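Lin1840 protein (Listeria innocua serovar 6a, PDB 4ZOC) is a family 3 beta-glucosidase linked to beta-1,2-glucan metabolism that probably hydrolyses terminal, non-reducing beta-D-glucosyl units to release beta-D-glucose. Local coordinates at residues A[22-27]-A[57-62]; A[269-274]-A[300-305]. The protein carries 2 engineered substitutions. One frame throughout, in Å; residues are numbered along the deposited sequence.

Contact 1: residues A[22-27]-A[57-62]; sequences CLQLSP and AGSVLG
Q24 and S59 sit side by side on strands 23-25 and 59-61, two parallel neighbours of the TIM barrel. The chain between them runs through helices 37-47 and 51-54. The L23 carbonyl begins the ladder and takes two N-H groups, from G58 and S59. L25 N then bonds to S59 O at 3.0 Å, and L61 N returns to L25 O. The Q24 side chain is the main bump. It runs extended between S59 and L61 (chi1 -173°) and lays its CD against L61 CB at 3.6 Å, the two side chains crossing at about a right angle. NE2 gives a nearly straight bond to S59 OG, 2.9 Å long, with OG in the amide plane. That hydroxyl is also bonded to V87 O on the next strand. L61 CD1 lies beside Q24 OE1 at 3.6 Å, and L61 CD2 rests on the L25 carbonyl group. M302 packs against both Q24 and L61. L25 and V60 project from the opposite face of the sheet, and both touch F30. At the far end the P27 ring fits the bend after strand 59-61. Its CB meets V60 CG1 at 4.0 Å, and its CD and CG border the carbonyls of L61 and G62. Nearby, one water bridges S26 OG and L61 O, donating to L61 O at 2.9 Å.

Contact 2: residues A[269-274]-A[300-305]; sequences SAWGAV and LEMMTT. Engineered in segment 269-274: A270 (natural residue Asp). With BGC (beta-D-glucopyranose), chain G.
M302 reaches across S269 and W271 behind a sugar pocket. Its CB lies 3.4 Å from S269 OG. CG passes W271 CA at 3.9 Å. The chain is straight as far as SD (chi1 and chi2 both -180°), which brings the sulfur to 3.5 Å from W271 CA and oblique to the indole. The bend at chi3 then sets CE against S269 O, 3.4 Å away. The backbone is held too: M302 N bonds to S269 OG at 2.9 Å, and G272 N to M302 O. S269 OG in turn donates to the carbonyl of A270, an engineered residue (natural Asp). The W271 indole is sandwiched. Glucose C1 lies over the centre of one face, and M303 CB makes a CH-pi contact with the other, 3.9 Å from the six-membered ring centroid. R572 of the second subunit bonds to both W271 O and the glucose. V274 CB packs on E301 OE2, which accepts from T304 OG1. The carboxylate also takes the N-H groups of C306 and Y307. The contact joins the end of strand 266-268 to strand 301-302, closing the TIM barrel, with helices 273-276 and 306-316 both beginning near the E301 carboxylate.

Overall arrangement
Both contacts are buried in the N-terminal barrel, and their centres are about 10 Å apart. They share one sheet: strand 23-25 of contact 1 is the neighbour of strand 301-302 of contact 2. Probable hydrogen bonds join them, C22 O with E301 N at 2.9 Å and Q24 O with M303 N at 3.0 Å. Contact 1 is regular parallel strand pairing, with one amide-hydroxyl bond among mainly apolar side chains. Contact 2 lies where strands give way to loops and a turn. Its chemistry is accordingly more mixed, with methionine sulfur, an indole and side-chain hydroxyls. Contact 2 also holds W271 of the glucose pocket and reaches the second subunit, whereas no other protein chain touches contact 1.

Contact 1: residues A[22-27]-A[57-62]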
ATOM      1  N   CYS A  22      17.206 -13.502  31.016  1.00  9.93           N
ATOM      2  CA  CYS A  22      16.631 -13.114  29.739  1.00 10.07           C
ATOM      3  C   CYS A  22      15.123 -12.806  29.775  1.00 12.32           C
ATOM      4  O   CYS A  22      14.495 -12.758  28.711  1.00 12.79           O
ATOM      5  CB  CYS A  22      16.900 -14.199  28.665  1.00 11.94           C
ATOM      6  SG  CYS A  22      18.670 -14.485  28.413  1.00 13.25           S
ATOM      7  N   LEU A  23      14.576 -12.577  30.980  1.00  9.18           N
ATOM      8  CA  LEU A  23      13.195 -12.235  31.207  1.00  9.47           C
ATOM      9  C   LEU A  23      13.040 -10.810  31.796  1.00 11.06           C
ATOM     10  O   LEU A  23      13.745 -10.413  32.722  1.00 11.36           O
ATOM     11  CB  LEU A  23      12.590 -13.222  32.139  1.00  9.22           C
ATOM     12  CG  LEU A  23      11.155 -12.942  32.565  1.00  9.52           C
ATOM     13  CD1 LEU A  23      10.170 -13.161  31.454  1.00 11.09           C
ATOM     14  CD2 LEU A  23      10.862 -13.804  33.748  1.00 10.90           C
ATOM     15  N   GLN A  24      12.104 -10.066  31.234  1.00  9.55           N
ATOM     16  CA  GLN A  24      11.695  -8.760  31.748  1.00  8.60           C
ATOM     17  C   GLN A  24      10.249  -8.784  32.219  1.00  8.08           C
ATOM     18  O   GLN A  24       9.356  -9.275  31.506  1.00  9.36           O
ATOM     19  CB  GLN A  24      11.889  -7.659  30.677  1.00  9.15           C
ATOM     20  CG  GLN A  24      11.650  -6.260  31.162  1.00  8.21           C
ATOM     21  CD  GLN A  24      11.833  -5.297  30.042  1.00  8.98           C
ATOM     22  OE1 GLN A  24      11.059  -5.316  29.039  1.00  9.59           O
ATOM     23  NE2 GLN A  24      12.873  -4.468  30.139  1.00  8.21           N
ATOM     24  N   LEU A  25      10.040  -8.219  33.428  1.00  8.69           N
ATOM     25  CA  LEU A  25       8.735  -8.194  34.090  1.00  9.14           C
ATOM     26  C   LEU A  25       8.286  -6.818  34.510  1.00  9.05           C
ATOM     27  O   LEU A  25       9.115  -5.966  34.775  1.00  9.32           O
ATOM     28  CB  LEU A  25       8.725  -9.127  35.301  1.00 10.54           C
ATOM     29  CG  LEU A  25       9.047 -10.538  34.997  1.00 10.38           C
ATOM     30  CD1 LEU A  25       9.100 -11.244  36.363  1.00 14.11           C
ATOM     31  CD2 LEU A  25       8.049 -11.228  34.117  1.00 13.31           C
ATOM     32  N   SER A  26       6.957  -6.638  34.614  1.00 10.27           N
ATOM     33  CA  SER A  26       6.382  -5.425  35.176  1.00 11.75           C
ATOM     34  C   SER A  26       6.766  -5.345  36.664  1.00 12.23           C
ATOM     35  O   SER A  26       7.008  -6.405  37.280  1.00 13.18           O
ATOM     36  CB  SER A  26       4.885  -5.492  35.060  1.00 13.48           C
ATOM     37  OG  SER A  26       4.496  -5.322  33.702  1.00 13.05           O
ATOM     38  N   PRO A  27       6.801  -4.140  37.254  1.00 11.15           N
ATOM     39  CA  PRO A  27       7.394  -4.040  38.599  1.00 11.27           C
ATOM     40  C   PRO A  27       6.635  -4.799  39.704  1.00 13.80           C
ATOM     41  O   PRO A  27       7.234  -5.262  40.725  1.00 14.51           O
ATOM     42  CB  PRO A  27       7.365  -2.555  38.892  1.00 11.57           C
ATOM     43  CG  PRO A  27       6.294  -1.978  37.953  1.00 12.10           C
ATOM     44  CD  PRO A  27       6.499  -2.816  36.702  1.00 13.05           C
ATOM     45  N   ALA A  57      15.130 -12.767  37.502  1.00 11.01           N
ATOM     46  CA  ALA A  57      14.797 -11.996  36.291  1.00 12.61           C
ATOM     47  C   ALA A  57      15.775 -10.920  35.978  1.00 10.49           C
ATOM     48  O   ALA A  57      16.399 -10.331  36.858  1.00 13.02           O
ATOM     49  CB  ALA A  57      13.390 -11.418  36.443  1.00 12.34           C
ATOM     50  N   GLY A  58      15.974 -10.643  34.672  1.00 11.36           N
ATOM     51  CA  GLY A  58      17.034  -9.710  34.273  1.00  8.44           C
ATOM     52  C   GLY A  58      16.625  -8.276  34.390  1.00  8.41           C
ATOM     53  O   GLY A  58      17.456  -7.380  34.662  1.00  7.97           O
ATOM     54  N   SER A  59      15.340  -8.015  34.209  1.00  8.32           N
ATOM     55  CA  SER A  59      14.953  -6.607  34.078  1.00  8.72           C
ATOM     56  C   SER A  59      13.511  -6.338  34.498  1.00  7.93           C
ATOM     57  O   SER A  59      12.678  -7.192  34.399  1.00  9.67           O
ATOM     58  CB  SER A  59      15.217  -6.215  32.560  1.00  8.82           C
ATOM     59  OG  SER A  59      14.792  -4.879  32.284  1.00  9.72           O
ATOM     60  N   VAL A  60      13.249  -5.091  34.906  1.00  8.51           N
ATOM     61  CA  VAL A  60      11.977  -4.511  35.118  1.00  8.92           C
ATOM     62  C   VAL A  60      11.618  -3.552  34.018  1.00 11.38           C
ATOM     63  O   VAL A  60      12.461  -2.768  33.613  1.00 10.35           O
ATOM     64  CB  VAL A  60      12.038  -3.682  36.416  1.00  8.88           C
ATOM     65  CG1 VAL A  60      10.702  -3.019  36.694  1.00 11.89           C
ATOM     66  CG2 VAL A  60      12.375  -4.605  37.566  1.00 11.99           C
ATOM     67  N   LEU A  61      10.366  -3.583  33.529  1.00 11.36           N
ATOM     68  CA  LEU A  61       9.940  -2.410  32.729  1.00 12.47           C
ATOM     69  C   LEU A  61       8.734  -1.718  33.310  1.00  9.55           C
ATOM     70  O   LEU A  61       7.815  -2.356  33.871  1.00  9.26           O
ATOM     71  CB  LEU A  61       9.711  -2.719  31.266  1.00 18.68           C
ATOM     72  CG  LEU A  61       8.299  -3.193  30.919  1.00 17.59           C
ATOM     73  CD1 LEU A  61       8.161  -3.216  29.418  1.00 21.52           C
ATOM     74  CD2 LEU A  61       8.237  -4.571  31.501  1.00 21.56           C
ATOM     75  N   GLY A  62       8.784  -0.393  33.253  1.00  9.06           N
ATOM     76  CA  GLY A  62       7.716   0.405  33.704  1.00 10.87           C
ATOM     77  C   GLY A  62       7.558   0.525  35.238  1.00  9.56           C
ATOM     78  O   GLY A  62       6.439   0.591  35.734  1.00  9.68           O
TER
HETATM   79  O   HOH W   1       5.096  -2.907  33.042  1.00 14.40           O

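Contact 2: residues A[269-274]-A[300-305]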
ATOM      1  N   SER A 269      12.809  -7.873  22.850  1.00  8.86           N
ATOM      2  CA  SER A 269      11.563  -7.992  22.141  1.00  9.26           C
ATOM      3  C   SER A 269      10.655  -6.855  22.412  1.00  6.87           C
ATOM      4  O   SER A 269      10.626  -6.317  23.516  1.00  8.21           O
ATOM      5  CB  SER A 269      10.845  -9.320  22.474  1.00  9.98           C
ATOM      6  OG  SER A 269      10.126  -9.305  23.724  1.00  8.89           O
ATOM      7  N   ALA A 270       9.843  -6.484  21.411  1.00  5.97           N
ATOM      8  CA  ALA A 270       8.644  -5.734  21.693  1.00  7.10           C
ATOM      9  C   ALA A 270       7.737  -6.576  22.629  1.00  8.10           C
ATOM     10  O   ALA A 270       7.957  -7.830  22.794  1.00  8.40           O
ATOM     11  CB  ALA A 270       7.949  -5.328  20.404  1.00  7.90           C
ATOM     12  N   TRP A 271       6.696  -5.954  23.230  1.00  7.36           N
ATOM     13  CA  TRP A 271       5.890  -6.626  24.224  1.00  7.95           C
ATOM     14  C   TRP A 271       5.198  -7.869  23.677  1.00  8.62           C
ATOM     15  O   TRP A 271       4.410  -7.789  22.773  1.00  9.25           O
ATOM     16  CB  TRP A 271       4.868  -5.710  24.826  1.00  8.28           C
ATOM     17  CG  TRP A 271       4.024  -6.282  25.964  1.00 11.38           C
ATOM     18  CD1 TRP A 271       3.119  -7.290  25.881  1.00 13.08           C
ATOM     19  CD2 TRP A 271       3.989  -5.832  27.319  1.00 11.14           C
ATOM     20  NE1 TRP A 271       2.503  -7.489  27.073  1.00 17.07           N
ATOM     21  CE2 TRP A 271       3.008  -6.594  27.979  1.00 13.81           C
ATOM     22  CE3 TRP A 271       4.580  -4.778  27.995  1.00 15.11           C
ATOM     23  CZ2 TRP A 271       2.681  -6.394  29.327  1.00 16.75           C
ATOM     24  CZ3 TRP A 271       4.297  -4.610  29.340  1.00 15.12           C
ATOM     25  CH2 TRP A 271       3.327  -5.379  29.978  1.00 18.53           C
ATOM     26  N   GLY A 272       5.527  -9.022  24.290  1.00  7.97           N
ATOM     27  CA  GLY A 272       4.996 -10.283  23.914  1.00  7.49           C
ATOM     28  C   GLY A 272       5.388 -10.786  22.515  1.00  8.17           C
ATOM     29  O   GLY A 272       4.872 -11.835  22.109  1.00 10.48           O
ATOM     30  N   ALA A 273       6.304 -10.114  21.786  1.00  7.57           N
ATOM     31  CA  ALA A 273       6.511 -10.430  20.400  1.00  8.08           C
ATOM     32  C   ALA A 273       7.174 -11.809  20.238  1.00  9.91           C
ATOM     33  O   ALA A 273       7.104 -12.446  19.161  1.00  9.56           O
ATOM     34  CB  ALA A 273       7.402  -9.370  19.765  1.00  9.45           C
ATOM     35  N   VAL A 274       7.851 -12.287  21.272  1.00 10.12           N
ATOM     36  CA  VAL A 274       8.384 -13.673  21.188  1.00  9.29           C
ATOM     37  C   VAL A 274       7.230 -14.699  21.101  1.00  8.36           C
ATOM     38  O   VAL A 274       7.210 -15.519  20.188  1.00 10.88           O
ATOM     39  CB  VAL A 274       9.328 -14.000  22.373  1.00  9.99           C
ATOM     40  CG1 VAL A 274       9.690 -15.460  22.304  1.00 11.53           C
ATOM     41  CG2 VAL A 274      10.604 -13.117  22.342  1.00 10.17           C
ATOM     42  N   LEU A 300      16.282 -10.674  25.382  1.00 10.07           N
ATOM     43  CA  LEU A 300      15.412 -10.279  26.529  1.00  8.39           C
ATOM     44  C   LEU A 300      13.981 -10.306  26.090  1.00  8.64           C
ATOM     45  O   LEU A 300      13.627  -9.548  25.171  1.00  9.08           O
ATOM     46  CB  LEU A 300      15.853  -8.883  27.011  1.00  8.66           C
ATOM     47  CG  LEU A 300      15.175  -8.332  28.270  1.00 10.04           C
ATOM     48  CD1 LEU A 300      15.193  -9.312  29.469  1.00 10.34           C
ATOM     49  CD2 LEU A 300      15.715  -6.923  28.593  1.00 10.30           C
ATOM     50  N   GLU A 301      13.197 -11.183  26.705  1.00  8.33           N
ATOM     51  CA  GLU A 301      11.809 -11.433  26.385  1.00  9.08           C
ATOM     52  C   GLU A 301      10.926 -10.563  27.255  1.00  9.35           C
ATOM     53  O   GLU A 301      10.922 -10.687  28.482  1.00 10.54           O
ATOM     54  CB  GLU A 301      11.463 -12.905  26.574  1.00  9.58           C
ATOM     55  CG  GLU A 301       9.997 -13.225  26.261  1.00  9.66           C
ATOM     56  CD  GLU A 301       9.706 -14.645  26.133  1.00  8.87           C
ATOM     57  OE1 GLU A 301      10.593 -15.456  26.467  1.00  9.81           O
ATOM     58  OE2 GLU A 301       8.544 -14.965  25.750  1.00 10.60           O
ATOM     59  N   MET A 302      10.222  -9.634  26.592  1.00 10.28           N
ATOM     60  CA  MET A 302       9.445  -8.673  27.320  1.00  7.93           C
ATOM     61  C   MET A 302       8.053  -9.235  27.695  1.00  8.76           C
ATOM     62  O   MET A 302       7.134  -9.321  26.850  1.00  7.41           O
ATOM     63  CB  MET A 302       9.264  -7.411  26.459  1.00  8.41           C
ATOM     64  CG  MET A 302       8.454  -6.339  27.167  1.00  9.65           C
ATOM     65  SD  MET A 302       8.161  -4.804  26.244  1.00  9.51           S
ATOM     66  CE  MET A 302       9.821  -4.142  26.046  1.00  8.41           C
ATOM     67  N   MET A 303       7.896  -9.664  28.967  1.00  9.31           N
ATOM     68  CA  MET A 303       6.539 -10.010  29.543  1.00  9.90           C
ATOM     69  C   MET A 303       5.791 -11.203  28.991  1.00  9.29           C
ATOM     70  O   MET A 303       4.609 -11.377  29.164  1.00 10.89           O
ATOM     71  CB  MET A 303       5.683  -8.773  29.579  1.00 11.18           C
ATOM     72  CG  MET A 303       5.962  -7.947  30.837  1.00 11.83           C
ATOM     73  SD  MET A 303       5.544  -8.840  32.390  1.00 13.61           S
ATOM     74  CE  MET A 303       3.753  -8.778  32.341  1.00 14.27           C
ATOM     75  N   THR A 304       6.551 -12.116  28.407  1.00  9.84           N
ATOM     76  CA  THR A 304       6.077 -13.476  28.058  1.00  9.17           C
ATOM     77  C   THR A 304       7.108 -14.491  28.562  1.00 10.44           C
ATOM     78  O   THR A 304       8.211 -14.106  28.984  1.00 10.73           O
ATOM     79  CB  THR A 304       5.704 -13.631  26.536  1.00  9.00           C
ATOM     80  OG1 THR A 304       6.791 -13.156  25.697  1.00  9.10           O
ATOM     81  CG2 THR A 304       4.464 -12.863  26.272  1.00  9.46           C
ATOM     82  N   THR A 305       6.697 -15.763  28.512  1.00 12.09           N
ATOM     83  CA  THR A 305       7.283 -16.829  29.231  1.00 13.33           C
ATOM     84  C   THR A 305       7.850 -17.933  28.363  1.00 12.46           C
ATOM     85  O   THR A 305       8.149 -18.968  28.900  1.00 16.20           O
ATOM     86  CB  THR A 305       6.285 -17.432  30.209  1.00 16.12           C
ATOM     87  OG1 THR A 305       5.181 -17.970  29.495  1.00 19.25           O
ATOM     88  CG2 THR A 305       5.733 -16.391  31.180  1.00 16.47           C
TER
HETATM   89  C2  BGC G 801      -0.203  -4.064  26.565  1.00 15.65           C
HETATM   90  C3  BGC G 801       0.491  -4.525  25.238  1.00 16.23           C
HETATM   91  C4  BGC G 801       1.244  -3.355  24.504  1.00 14.35           C
HETATM   92  C5  BGC G 801       2.142  -2.682  25.567  1.00 15.35           C
HETATM   93  C6  BGC G 801       2.886  -1.561  24.915  1.00 15.55           C
HETATM   94  C1  BGC G 801       0.843  -3.462  27.433  1.00 16.17           C
HETATM   95  O1  BGC G 801       0.286  -3.091  28.716  1.00 19.65           O
HETATM   96  O2  BGC G 801      -0.821  -5.152  27.243  1.00 21.38           O
HETATM   97  O3  BGC G 801      -0.490  -5.139  24.376  1.00 19.15           O
HETATM   98  O4  BGC G 801       1.969  -3.788  23.292  1.00 11.67           O
HETATM   99  O5  BGC G 801       1.391  -2.329  26.774  1.00 15.20           O
HETATM  100  O6  BGC G 801       1.930  -0.570  24.549  1.00 18.49           O
HETATM  101  O   HOH W   2       7.990 -11.380  23.963  1.00  9.56           O